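Side-chain contacts in hydroxyglutarate synthase (Oryza sativa, PDB 6W1K), which converts 2-oxoadipate and oxygen to (R)-2-hydroxyglutarate and carbon dioxide as an iron(II)-dependent dioxygenase of plant lysine catabolism: residues V175-R178 and A183-T186; E166-S171 and T186-Y191; I72-E77 and K152-A157; F251-A254 and S260-R263; E88-P93 and A99-P104. All coordinates share one frame; numbering follows the deposited sequence.

Interaction 1: V175-R178 and A183-T186; sequences VLSR and AAWT
Ser177 OG is the polar side-chain atom of this contact, and the CB methyl of Ala184 lies 3.3 Å from it. That oxygen is not left to the methyl. It hydrogen-bonds to the carbonyl O of Phe173, one turn earlier in the same helix. OG stands beside its own backbone N and opposite the carbonyl carbon (chi1 -71°). This rotation turns the hydroxyl back along the helix toward Phe173 and leaves its flank against Ala184. The helix therefore satisfies the serine from within, and no hydrogen bond crosses between the two segments.

The rest is apolar packing. Ala184 CB sits in the shallow hollow between Leu176 and Ser177. It lies 3.8 Å from Ser177 CA and 4.3 Å from Leu176 CB. Leu176 reaches further along, and its CD1 branch does the touching. CD1 is 4.2 Å from Ala183 CB and 4.0 Å from Ala183 O, so the methyl covers backbone as well as side chain. The two alanines keep this side of their helix low. The backbones come close as a result, with Ser177 CA and Ala184 CA 5.1 Å apart.

The contact joins helix 170-179 to helix 181-189, consecutive helices linked by a very short turn. Leu176 also packs on Ser136 and Ile140 of helix 134-147. Ala183 also rests on Phe65 of strand 57-65. Helix 181-189 thus lies between its partner helix and the sheet, and Trp185 faces the sheet side, where its ring makes a cation-pi contact with Arg63, a 2-oxoadipate-binding residue.

Interaction 2: E166-S171 and T186-Y191; sequences EKPIYS and TLVNGY
Pro168 packs on Leu187 and Val188 where the chain enters a pair of consecutive helices, 170-179 and 181-189. The proline lies in the extended segment just ahead of the first helix, whose N-cap position is Ile169. Its partners are in the last turns of the second helix.

Apolar contact accounts for all the touching between the segments. The proline ring and the leucine slide past each other in opposite directions. Leu187 CG is anti to the backbone N (chi1 -175°), which carries the branched end out to the ring. Pro168 CG is 3.6 Å from Leu187 CG. Val188 adds a lighter touch, with its CG1 methyl 4.1 Å from Pro168 CG. Tyr143 of helix 134-147 packs on both Pro168 and Leu187.

Polar bonds fix the backbone around this patch but do not cross it. Pro168 is hydrogen-bonded through its backbone to Ala254, and Ile169 N bonds to the hydroxyl of Tyr143. The carbonyl O of Leu187, near the helix end, accepts a bond from Trp165 NE1. That same carbonyl O lies 3.8 Å from Pro168 CG. The closest approach between the segments is carbon to carbon, 3.5 Å between Pro168 CB and Leu187 CD2.

Interaction 3: I72-E77 and K152-A157; sequences IKSLAE and KHATLA
Leu75 reaches from helix 72-81 to the first turn of helix 154-160, where it meets Ala154 and Thr155. Its CB leaves the helix across the line to the other segment rather than straight at it. CG stands opposite the carbonyl carbon (chi1 -86°), and this swings the branched end over to the neighbour. CG is already 4.1 Å from Ala154 CB. At the tip, the CD2 branch lies 4.0 Å from that same methyl and 3.9 Å from Thr155 OG1. The other branch, CD1, packs on the ring of Tyr191.

Ala154 CB lies between the leucine and the backbone of Ser74. It is 3.5 Å from Ser74 O. Ser74 OG flanks the methyl, but its polar partners are Gly71 O and the hydroxyl of Tyr191.

Water does the polar work across the contact. One water accepts a hydrogen bond from Thr155 N at 3.1 Å and gives a weak one to Ser74 O. Another lies beside Ser74 O and takes a weak bond from Ala154 N. A third sits 3.1 Å from both Glu77 OE2 and Lys152 O. It has more acceptors nearby than protons to give, so it need not serve both.

Ala154 and Thr155 open their helix, right after the N-cap position of His153, and their amides turn to the waters between the segments. The contact is therefore mixed. Direct contact is confined to a small, mostly apolar patch round Ala154 CB and the leucine tip. Several backbone groups meet through water, so the polar link is indirect and partly weak.

Interaction 4: F251-A254 and S260-R263; sequences FTFA and SIPR
This contact belongs to the beta hairpin formed by strands 248-252 and 258-271, and Ile261 is the side chain at the centre of the contact. Ile261 meets Phe251 and Phe253 on the other segment. Its CG2 methyl touches both: 3.7 Å to Phe251 CB and 3.6 Å to Phe253 CZ. CD1 lies 3.9 Å from Phe251 CD1. Ile261 CG1 stands between the backbone N and the carbonyl carbon (chi1 60°), and CG2 is left directed at the two phenylalanines.

The rings also pack on each other. Phe251 CD2 lies over the centre of one face of Phe253, 3.5 Å above its plane. Arg263 borders the other end. Its NH2 is near the plane of the Phe251 ring, at the edge, 4.3 Å from CD1. Ile261 CD1 lies over one face of the guanidinium, toward its rim, while Arg263 NH1 bonds to Asn189 OD1.

With an alanine at Ile261, Phe253 CZ would lose the methyl against it, and the Phe251 ring is likely to be less firmly placed. Helix 181-189 covers the patch through Val188, which touches Phe253 and Ile261. The side-chain contact is thus apolar, with one charged group at its border whose NH1 finds a polar partner in Asn189, away from the rings.

Interaction 5: E88-P93 and A99-P104; sequences EELRFP and ALWFSP
Leu90 and Ala99 form a hydrogen-bonded pair in the antiparallel hairpin of strands 85-92 and 97-103. Leu90 N to Ala99 O and Ala99 N to Leu90 O are both 2.9 Å. The fit of the side chains depends on residue size. Ala99 is the low point, and Phe92 leans to it with its ring edge, CE1 lying 4.1 Å from Ala99 CB. Phe123 of the neighbouring strand also touches this alanine. Leu90 stands on the same face.

Trp101 is the large bump. Its CG takes the position between the backbone N and the carbonyl carbon (chi1 75°), so the indole folds across to the partner strand. There it lies alongside Glu88, both pointing the same way. The aliphatic part of the glutamate lines the pyrrole end, with CG 3.6 Å from Trp101 NE1. Leu90 CD1 meets the ring at its edge, 4.3 Å from CD1 of Trp101. Phe294, of the 2-oxoadipate pocket, meets the indole edge-to-face. With an alanine here, Glu88 and Leu90 would probably lose a surface they pack on, and the Phe294 ring an aromatic partner.

This hairpin borders the active site. The Phe92 side chain is about 6 Å from bound 2-oxoadipate, and that of Trp101 about 7 Å from that of the metal ligand His59.

On the opposite face from Ala99, the Leu100 CD1 methyl sits in the dip at the Glu88 carbonyl, 3.3 Å from Glu88 O. The same oxygen also takes a weak hydrogen bond from Trp101 N.

How the interactions relate
Interactions 1 and 2 involve the same helix pair, 170-179 and 181-189, the second through the loop leading into it, and share Thr186. Both are buried and apolar. Interaction 4 adjoins both, on a hairpin of the sheet: Trp185 NE1 probably bonds to Arg263 O, and Lys167 NZ to Thr252 O. It is only partly buried, like interactions 3 and 5. Tyr191 links interaction 2 to interaction 3 through Ser74. Interaction 3 differs in using water between helices near the surface. It touches interaction 5 through Ala76 and Phe102. Interaction 5 stands apart in its chemistry, with direct backbone hydrogen bonds between strands, and lies nearest the metal.

Interaction 1: V175-R178 and A183-T186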
# COMPACT_ATOMS: atom_id res chain seq x y z
N VAL A 175 6.56 -16.97 16.93
CA VAL A 175 5.99 -18.13 16.25
C VAL A 175 5.45 -17.73 14.87
O VAL A 175 5.66 -18.44 13.87
CB VAL A 175 4.89 -18.76 17.12
CG1 VAL A 175 4.11 -19.80 16.33
CG2 VAL A 175 5.50 -19.40 18.37
N LEU A 176 4.73 -16.62 14.80
CA LEU A 176 4.20 -16.19 13.50
C LEU A 176 5.32 -15.81 12.54
O LEU A 176 5.28 -16.17 11.36
CB LEU A 176 3.25 -15.02 13.69
CG LEU A 176 1.90 -15.34 14.33
CD1 LEU A 176 1.09 -14.02 14.36
CD2 LEU A 176 1.14 -16.45 13.60
N SER A 177 6.33 -15.09 13.05
CA SER A 177 7.43 -14.69 12.19
C SER A 177 8.07 -15.87 11.49
O SER A 177 8.59 -15.72 10.38
CB SER A 177 8.51 -13.96 12.98
OG SER A 177 8.08 -12.69 13.38
N ARG A 178 8.07 -17.04 12.13
CA ARG A 178 8.74 -18.20 11.56
C ARG A 178 7.90 -18.85 10.46
O ARG A 178 8.46 -19.48 9.55
CB ARG A 178 9.05 -19.21 12.66
CG ARG A 178 10.23 -18.82 13.56
CD ARG A 178 10.32 -19.74 14.78
NE ARG A 178 11.17 -19.17 15.83
CZ ARG A 178 10.83 -19.11 17.11
NH1 ARG A 178 9.66 -19.58 17.53
NH2 ARG A 178 11.68 -18.58 17.99
N ALA A 183 1.98 -12.40 8.50
CA ALA A 183 1.17 -12.49 9.73
C ALA A 183 1.82 -11.70 10.86
O ALA A 183 1.13 -11.03 11.63
CB ALA A 183 0.98 -13.94 10.17
N ALA A 184 3.14 -11.82 11.00
CA ALA A 184 3.85 -11.11 12.06
C ALA A 184 3.76 -9.59 11.88
O ALA A 184 3.56 -8.84 12.85
CB ALA A 184 5.31 -11.57 12.08
N TRP A 185 3.93 -9.11 10.64
CA TRP A 185 3.75 -7.69 10.34
C TRP A 185 2.37 -7.21 10.81
O TRP A 185 2.25 -6.19 11.49
CB TRP A 185 3.93 -7.41 8.82
CG TRP A 185 4.00 -5.94 8.56
CD1 TRP A 185 5.13 -5.19 8.48
CD2 TRP A 185 2.90 -5.03 8.38
NE1 TRP A 185 4.82 -3.88 8.30
CE2 TRP A 185 3.46 -3.75 8.20
CE3 TRP A 185 1.53 -5.17 8.33
CZ2 TRP A 185 2.69 -2.62 8.02
CZ3 TRP A 185 0.75 -4.04 8.11
CH2 TRP A 185 1.34 -2.77 7.99
N THR A 186 1.32 -7.94 10.44
CA THR A 186 -0.03 -7.49 10.73
C THR A 186 -0.34 -7.56 12.22
O THR A 186 -1.06 -6.70 12.73
CB THR A 186 -1.00 -8.32 9.90
OG1 THR A 186 -0.58 -8.28 8.54
CG2 THR A 186 -2.40 -7.80 9.91

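Interaction 2: E166-S171 and T186-Y191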
# COMPACT_ATOMS: atom_id res chain seq x y z
N GLU A 166 -5.49 -7.02 21.62
CA GLU A 166 -4.58 -6.69 22.70
C GLU A 166 -3.15 -6.67 22.17
O GLU A 166 -2.84 -7.31 21.17
CB GLU A 166 -4.70 -7.68 23.86
CG GLU A 166 -4.23 -9.10 23.53
CD GLU A 166 -4.35 -10.03 24.75
OE1 GLU A 166 -4.94 -9.61 25.77
OE2 GLU A 166 -3.88 -11.19 24.68
N LYS A 167 -2.29 -5.95 22.88
CA LYS A 167 -0.88 -5.89 22.51
C LYS A 167 -0.31 -7.30 22.51
O LYS A 167 -0.56 -8.05 23.45
CB LYS A 167 -0.10 -5.03 23.50
CG LYS A 167 1.11 -4.32 22.93
CD LYS A 167 1.76 -3.37 23.96
CE LYS A 167 2.09 -2.00 23.32
NZ LYS A 167 3.44 -1.44 23.74
N PRO A 168 0.45 -7.69 21.50
CA PRO A 168 0.94 -9.07 21.44
C PRO A 168 2.08 -9.34 22.41
O PRO A 168 2.81 -8.42 22.81
CB PRO A 168 1.44 -9.21 20.00
CG PRO A 168 1.14 -7.93 19.32
CD PRO A 168 0.80 -6.90 20.31
N ILE A 169 2.21 -10.62 22.82
CA ILE A 169 3.38 -11.07 23.56
C ILE A 169 4.42 -11.51 22.54
O ILE A 169 4.09 -11.99 21.44
CB ILE A 169 3.06 -12.21 24.56
CG1 ILE A 169 2.62 -13.46 23.81
CG2 ILE A 169 1.97 -11.75 25.53
CD1 ILE A 169 2.21 -14.58 24.69
N TYR A 170 5.68 -11.38 22.92
CA TYR A 170 6.77 -11.60 21.98
C TYR A 170 6.77 -13.03 21.47
O TYR A 170 7.02 -13.27 20.29
CB TYR A 170 8.12 -11.27 22.66
CG TYR A 170 9.29 -11.38 21.69
CD1 TYR A 170 9.24 -10.75 20.47
CD2 TYR A 170 10.44 -12.12 21.99
CE1 TYR A 170 10.28 -10.86 19.54
CE2 TYR A 170 11.50 -12.22 21.07
CZ TYR A 170 11.41 -11.59 19.85
OH TYR A 170 12.44 -11.68 18.94
N SER A 171 6.52 -14.00 22.36
CA SER A 171 6.53 -15.40 21.95
C SER A 171 5.57 -15.63 20.79
O SER A 171 5.87 -16.41 19.87
CB SER A 171 6.13 -16.29 23.12
OG SER A 171 4.86 -15.94 23.63
N THR A 186 1.32 -7.94 10.44
CA THR A 186 -0.03 -7.49 10.73
C THR A 186 -0.34 -7.56 12.22
O THR A 186 -1.06 -6.70 12.73
CB THR A 186 -1.00 -8.32 9.90
OG1 THR A 186 -0.58 -8.28 8.54
CG2 THR A 186 -2.40 -7.80 9.91
N LEU A 187 0.24 -8.53 12.94
CA LEU A 187 -0.00 -8.61 14.37
C LEU A 187 0.41 -7.32 15.07
O LEU A 187 -0.29 -6.84 15.96
CB LEU A 187 0.75 -9.81 14.97
CG LEU A 187 0.45 -10.05 16.44
CD1 LEU A 187 -0.98 -10.49 16.62
CD2 LEU A 187 1.42 -11.11 17.03
N VAL A 188 1.54 -6.74 14.67
CA VAL A 188 2.05 -5.57 15.37
C VAL A 188 1.70 -4.25 14.67
O VAL A 188 1.87 -3.18 15.29
CB VAL A 188 3.57 -5.67 15.59
CG1 VAL A 188 3.89 -6.82 16.54
CG2 VAL A 188 4.31 -5.86 14.29
N ASN A 189 1.20 -4.27 13.44
CA ASN A 189 0.84 -3.04 12.73
C ASN A 189 -0.65 -2.91 12.44
O ASN A 189 -1.13 -1.79 12.24
CB ASN A 189 1.61 -2.92 11.39
CG ASN A 189 3.11 -2.64 11.58
OD1 ASN A 189 3.53 -1.53 11.86
ND2 ASN A 189 3.91 -3.69 11.46
N GLY A 190 -1.39 -4.01 12.36
CA GLY A 190 -2.83 -3.90 12.17
C GLY A 190 -3.16 -3.21 10.86
O GLY A 190 -2.55 -3.46 9.82
N TYR A 191 -4.14 -2.34 10.92
CA TYR A 191 -4.68 -1.64 9.77
C TYR A 191 -3.89 -0.37 9.40
O TYR A 191 -4.40 0.47 8.63
CB TYR A 191 -6.13 -1.28 10.07
CG TYR A 191 -7.07 -2.45 10.20
CD1 TYR A 191 -7.44 -3.18 9.08
CD2 TYR A 191 -7.61 -2.80 11.43
CE1 TYR A 191 -8.31 -4.22 9.18
CE2 TYR A 191 -8.49 -3.83 11.53
CZ TYR A 191 -8.85 -4.53 10.40
OH TYR A 191 -9.75 -5.57 10.49

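Interaction 3: I72-E77 and K152-A157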
# COMPACT_ATOMS: atom_id res chain seq x y z
N ILE A 72 -10.18 -8.33 3.99
CA ILE A 72 -10.31 -7.23 3.04
C ILE A 72 -11.60 -6.45 3.28
O ILE A 72 -11.60 -5.22 3.26
CB ILE A 72 -10.24 -7.78 1.61
CG1 ILE A 72 -8.85 -8.33 1.31
CG2 ILE A 72 -10.58 -6.69 0.61
CD1 ILE A 72 -8.82 -9.22 0.10
N LYS A 73 -12.70 -7.15 3.55
CA LYS A 73 -13.98 -6.47 3.64
C LYS A 73 -14.03 -5.47 4.79
O LYS A 73 -14.82 -4.51 4.73
CB LYS A 73 -15.09 -7.51 3.79
CG LYS A 73 -14.97 -8.32 5.06
CD LYS A 73 -16.25 -9.13 5.32
CE LYS A 73 -16.20 -10.49 4.69
NZ LYS A 73 -17.01 -11.48 5.47
N SER A 74 -13.19 -5.64 5.83
CA SER A 74 -13.25 -4.77 6.99
C SER A 74 -12.78 -3.36 6.64
O SER A 74 -13.22 -2.39 7.28
CB SER A 74 -12.44 -5.37 8.14
OG SER A 74 -11.04 -5.27 7.92
N LEU A 75 -11.94 -3.22 5.63
CA LEU A 75 -11.56 -1.91 5.13
C LEU A 75 -12.28 -1.53 3.85
O LEU A 75 -12.51 -0.35 3.61
CB LEU A 75 -10.07 -1.84 4.83
CG LEU A 75 -9.17 -1.48 6.00
CD1 LEU A 75 -7.73 -1.78 5.54
CD2 LEU A 75 -9.38 -0.04 6.41
N ALA A 76 -12.63 -2.52 3.03
CA ALA A 76 -13.15 -2.18 1.70
C ALA A 76 -14.44 -1.40 1.80
O ALA A 76 -14.70 -0.56 0.95
CB ALA A 76 -13.42 -3.42 0.87
N GLU A 77 -15.27 -1.68 2.81
CA GLU A 77 -16.56 -1.02 2.94
C GLU A 77 -16.42 0.50 3.13
O GLU A 77 -17.27 1.28 2.67
CB GLU A 77 -17.31 -1.64 4.12
CG GLU A 77 -18.79 -1.38 4.15
CD GLU A 77 -19.40 -1.70 5.52
OE1 GLU A 77 -20.46 -1.10 5.82
OE2 GLU A 77 -18.83 -2.52 6.30
N LYS A 152 -15.28 -3.96 12.74
CA LYS A 152 -16.28 -3.04 12.21
C LYS A 152 -15.81 -1.59 12.22
O LYS A 152 -16.56 -0.71 11.75
CB LYS A 152 -17.60 -3.17 12.99
CG LYS A 152 -18.21 -4.56 12.90
CD LYS A 152 -19.47 -4.68 13.73
CE LYS A 152 -20.72 -4.14 13.00
NZ LYS A 152 -21.94 -4.35 13.84
N HIS A 153 -14.60 -1.31 12.69
CA HIS A 153 -14.10 0.06 12.82
C HIS A 153 -12.66 0.12 12.43
O HIS A 153 -11.84 0.80 13.05
CB HIS A 153 -14.36 0.60 14.23
CG HIS A 153 -15.81 0.57 14.56
ND1 HIS A 153 -16.70 1.48 14.04
CD2 HIS A 153 -16.55 -0.36 15.21
CE1 HIS A 153 -17.93 1.15 14.41
NE2 HIS A 153 -17.86 0.05 15.14
N ALA A 154 -12.33 -0.59 11.34
CA ALA A 154 -10.94 -0.68 10.90
C ALA A 154 -10.39 0.68 10.49
O ALA A 154 -9.20 0.94 10.68
CB ALA A 154 -10.81 -1.67 9.74
N THR A 155 -11.22 1.54 9.93
CA THR A 155 -10.73 2.85 9.51
C THR A 155 -10.39 3.75 10.69
O THR A 155 -9.38 4.46 10.67
CB THR A 155 -11.78 3.50 8.60
OG1 THR A 155 -12.09 2.57 7.57
CG2 THR A 155 -11.25 4.77 7.97
N LEU A 156 -11.21 3.71 11.74
CA LEU A 156 -10.88 4.38 12.99
C LEU A 156 -9.53 3.90 13.52
O LEU A 156 -8.69 4.71 13.92
CB LEU A 156 -11.98 4.12 14.00
CG LEU A 156 -13.04 5.13 14.40
CD1 LEU A 156 -13.85 4.46 15.50
CD2 LEU A 156 -12.38 6.38 14.84
N ALA A 157 -9.32 2.59 13.51
CA ALA A 157 -8.02 2.03 13.92
C ALA A 157 -6.88 2.59 13.06
O ALA A 157 -5.83 3.00 13.58
CB ALA A 157 -8.07 0.51 13.83
O HOH W 1 -14.56 -1.92 9.26
O HOH W 2 -13.93 0.71 8.72
O HOH W 3 -17.27 -1.87 8.93

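Interaction 4: F251-A254 and S260-R263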
# COMPACT_ATOMS: atom_id res chain seq x y z
N PHE A 251 9.69 -2.16 19.75
CA PHE A 251 8.34 -2.39 20.23
C PHE A 251 8.41 -3.10 21.57
O PHE A 251 9.11 -4.10 21.71
CB PHE A 251 7.56 -3.18 19.17
CG PHE A 251 6.09 -3.30 19.45
CD1 PHE A 251 5.22 -2.28 19.12
CD2 PHE A 251 5.57 -4.47 20.01
CE1 PHE A 251 3.85 -2.41 19.38
CE2 PHE A 251 4.21 -4.62 20.26
CZ PHE A 251 3.36 -3.59 19.95
N THR A 252 7.69 -2.59 22.56
CA THR A 252 7.58 -3.28 23.84
C THR A 252 6.34 -4.17 23.82
O THR A 252 5.21 -3.69 23.82
CB THR A 252 7.57 -2.28 24.99
OG1 THR A 252 8.83 -1.59 24.98
CG2 THR A 252 7.44 -3.00 26.36
N PHE A 253 6.57 -5.47 23.78
CA PHE A 253 5.49 -6.45 23.80
C PHE A 253 4.86 -6.55 25.19
O PHE A 253 5.39 -6.08 26.21
CB PHE A 253 6.04 -7.80 23.32
CG PHE A 253 6.44 -7.78 21.87
CD1 PHE A 253 7.70 -7.31 21.48
CD2 PHE A 253 5.55 -8.20 20.89
CE1 PHE A 253 8.06 -7.28 20.16
CE2 PHE A 253 5.91 -8.16 19.55
CZ PHE A 253 7.15 -7.70 19.19
N ALA A 254 3.69 -7.19 25.22
CA ALA A 254 2.86 -7.22 26.41
C ALA A 254 3.52 -7.94 27.57
O ALA A 254 3.15 -7.70 28.72
CB ALA A 254 1.51 -7.88 26.13
N SER A 260 12.84 -5.65 18.08
CA SER A 260 12.68 -4.92 16.82
C SER A 260 11.51 -5.47 16.02
O SER A 260 11.31 -6.68 15.94
CB SER A 260 13.97 -5.01 16.00
OG SER A 260 13.88 -4.23 14.82
N ILE A 261 10.73 -4.58 15.40
CA ILE A 261 9.65 -4.99 14.51
C ILE A 261 9.75 -4.19 13.20
O ILE A 261 10.24 -3.05 13.19
CB ILE A 261 8.24 -4.75 15.12
CG1 ILE A 261 8.03 -3.26 15.41
CG2 ILE A 261 7.97 -5.58 16.34
CD1 ILE A 261 6.60 -2.80 15.54
N PRO A 262 9.16 -4.71 12.13
CA PRO A 262 9.02 -3.91 10.90
C PRO A 262 7.85 -2.93 10.97
O PRO A 262 6.76 -3.25 11.47
CB PRO A 262 8.78 -4.97 9.82
CG PRO A 262 8.06 -6.08 10.56
CD PRO A 262 8.72 -6.11 11.94
N ARG A 263 8.10 -1.71 10.50
CA ARG A 263 7.02 -0.77 10.22
C ARG A 263 6.77 -0.79 8.71
O ARG A 263 6.71 -1.87 8.10
CB ARG A 263 7.35 0.62 10.78
CG ARG A 263 7.41 0.67 12.33
CD ARG A 263 6.07 0.34 12.95
NE ARG A 263 5.91 0.84 14.31
CZ ARG A 263 4.90 0.50 15.10
NH1 ARG A 263 3.97 -0.36 14.67
NH2 ARG A 263 4.81 1.00 16.32

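Interaction 5: E88-P93 and A99-P104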
# COMPACT_ATOMS: atom_id res chain seq x y z
N GLU A 88 -9.68 -5.95 -9.82
CA GLU A 88 -9.20 -7.32 -10.00
C GLU A 88 -8.74 -7.94 -8.68
O GLU A 88 -8.23 -7.26 -7.78
CB GLU A 88 -8.04 -7.35 -11.00
CG GLU A 88 -8.23 -6.41 -12.22
CD GLU A 88 -9.59 -6.57 -12.91
OE1 GLU A 88 -10.03 -7.73 -13.06
OE2 GLU A 88 -10.20 -5.53 -13.28
N GLU A 89 -8.95 -9.25 -8.56
CA GLU A 89 -8.40 -10.04 -7.47
C GLU A 89 -7.08 -10.67 -7.88
O GLU A 89 -6.99 -11.30 -8.93
CB GLU A 89 -9.40 -11.13 -7.07
CG GLU A 89 -8.95 -11.99 -5.93
CD GLU A 89 -9.92 -13.12 -5.63
OE1 GLU A 89 -11.02 -12.82 -5.11
OE2 GLU A 89 -9.59 -14.29 -5.93
N LEU A 90 -6.08 -10.54 -7.02
CA LEU A 90 -4.78 -11.17 -7.20
C LEU A 90 -4.58 -12.25 -6.15
O LEU A 90 -4.97 -12.07 -4.98
CB LEU A 90 -3.67 -10.13 -7.07
CG LEU A 90 -3.57 -9.12 -8.22
CD1 LEU A 90 -4.67 -8.09 -8.12
CD2 LEU A 90 -2.20 -8.45 -8.21
N ARG A 91 -3.96 -13.37 -6.53
CA ARG A 91 -3.70 -14.47 -5.62
C ARG A 91 -2.20 -14.69 -5.49
O ARG A 91 -1.47 -14.62 -6.48
CB ARG A 91 -4.40 -15.74 -6.09
CG ARG A 91 -5.90 -15.56 -6.20
CD ARG A 91 -6.65 -16.90 -6.22
NE ARG A 91 -7.98 -16.75 -5.62
CZ ARG A 91 -8.23 -16.80 -4.31
NH1 ARG A 91 -7.25 -17.00 -3.42
NH2 ARG A 91 -9.48 -16.63 -3.88
N PHE A 92 -1.75 -14.99 -4.26
CA PHE A 92 -0.34 -15.23 -3.94
C PHE A 92 -0.27 -16.56 -3.22
O PHE A 92 -0.22 -16.59 -1.98
CB PHE A 92 0.22 -14.08 -3.11
CG PHE A 92 0.08 -12.77 -3.78
CD1 PHE A 92 -1.10 -12.03 -3.63
CD2 PHE A 92 1.06 -12.31 -4.64
CE1 PHE A 92 -1.27 -10.84 -4.31
CE2 PHE A 92 0.88 -11.11 -5.33
CZ PHE A 92 -0.29 -10.38 -5.15
N PRO A 93 -0.25 -17.68 -3.96
CA PRO A 93 -0.34 -18.99 -3.30
C PRO A 93 0.78 -19.29 -2.31
O PRO A 93 0.50 -19.84 -1.24
CB PRO A 93 -0.32 -20.00 -4.47
CG PRO A 93 -0.69 -19.23 -5.68
CD PRO A 93 -0.25 -17.79 -5.43
N ALA A 99 -5.60 -10.59 -2.62
CA ALA A 99 -5.67 -9.14 -2.61
C ALA A 99 -6.73 -8.68 -3.61
O ALA A 99 -7.02 -9.37 -4.57
CB ALA A 99 -4.32 -8.49 -2.97
N LEU A 100 -7.30 -7.50 -3.35
CA LEU A 100 -8.21 -6.82 -4.26
C LEU A 100 -7.77 -5.38 -4.33
O LEU A 100 -7.35 -4.81 -3.32
CB LEU A 100 -9.62 -6.89 -3.74
CG LEU A 100 -10.84 -6.65 -4.61
CD1 LEU A 100 -10.88 -7.58 -5.78
CD2 LEU A 100 -12.08 -6.87 -3.71
N TRP A 101 -7.87 -4.78 -5.50
CA TRP A 101 -7.61 -3.35 -5.57
C TRP A 101 -8.89 -2.62 -5.99
O TRP A 101 -9.84 -3.22 -6.48
CB TRP A 101 -6.45 -3.05 -6.50
CG TRP A 101 -6.66 -3.15 -7.97
CD1 TRP A 101 -6.59 -4.27 -8.76
CD2 TRP A 101 -6.92 -2.05 -8.85
NE1 TRP A 101 -6.77 -3.92 -10.09
CE2 TRP A 101 -7.00 -2.57 -10.16
CE3 TRP A 101 -7.09 -0.67 -8.65
CZ2 TRP A 101 -7.23 -1.76 -11.28
CZ3 TRP A 101 -7.31 0.14 -9.79
CH2 TRP A 101 -7.37 -0.41 -11.08
N PHE A 102 -8.89 -1.33 -5.70
CA PHE A 102 -10.07 -0.46 -5.79
C PHE A 102 -9.64 0.82 -6.50
O PHE A 102 -8.62 1.42 -6.17
CB PHE A 102 -10.64 -0.13 -4.40
CG PHE A 102 -11.04 -1.34 -3.60
CD1 PHE A 102 -10.08 -2.13 -3.00
CD2 PHE A 102 -12.36 -1.69 -3.48
CE1 PHE A 102 -10.47 -3.27 -2.31
CE2 PHE A 102 -12.77 -2.81 -2.79
CZ PHE A 102 -11.83 -3.61 -2.20
N SER A 103 -10.44 1.23 -7.51
CA SER A 103 -10.17 2.46 -8.24
C SER A 103 -11.06 3.57 -7.69
O SER A 103 -12.22 3.32 -7.34
CB SER A 103 -10.45 2.30 -9.74
OG SER A 103 -11.73 1.78 -9.91
N PRO A 104 -10.56 4.79 -7.66
CA PRO A 104 -11.28 5.86 -6.94
C PRO A 104 -12.46 6.40 -7.72
O PRO A 104 -12.56 6.22 -8.94
CB PRO A 104 -10.20 6.95 -6.74
CG PRO A 104 -9.19 6.69 -7.80
CD PRO A 104 -9.24 5.21 -8.15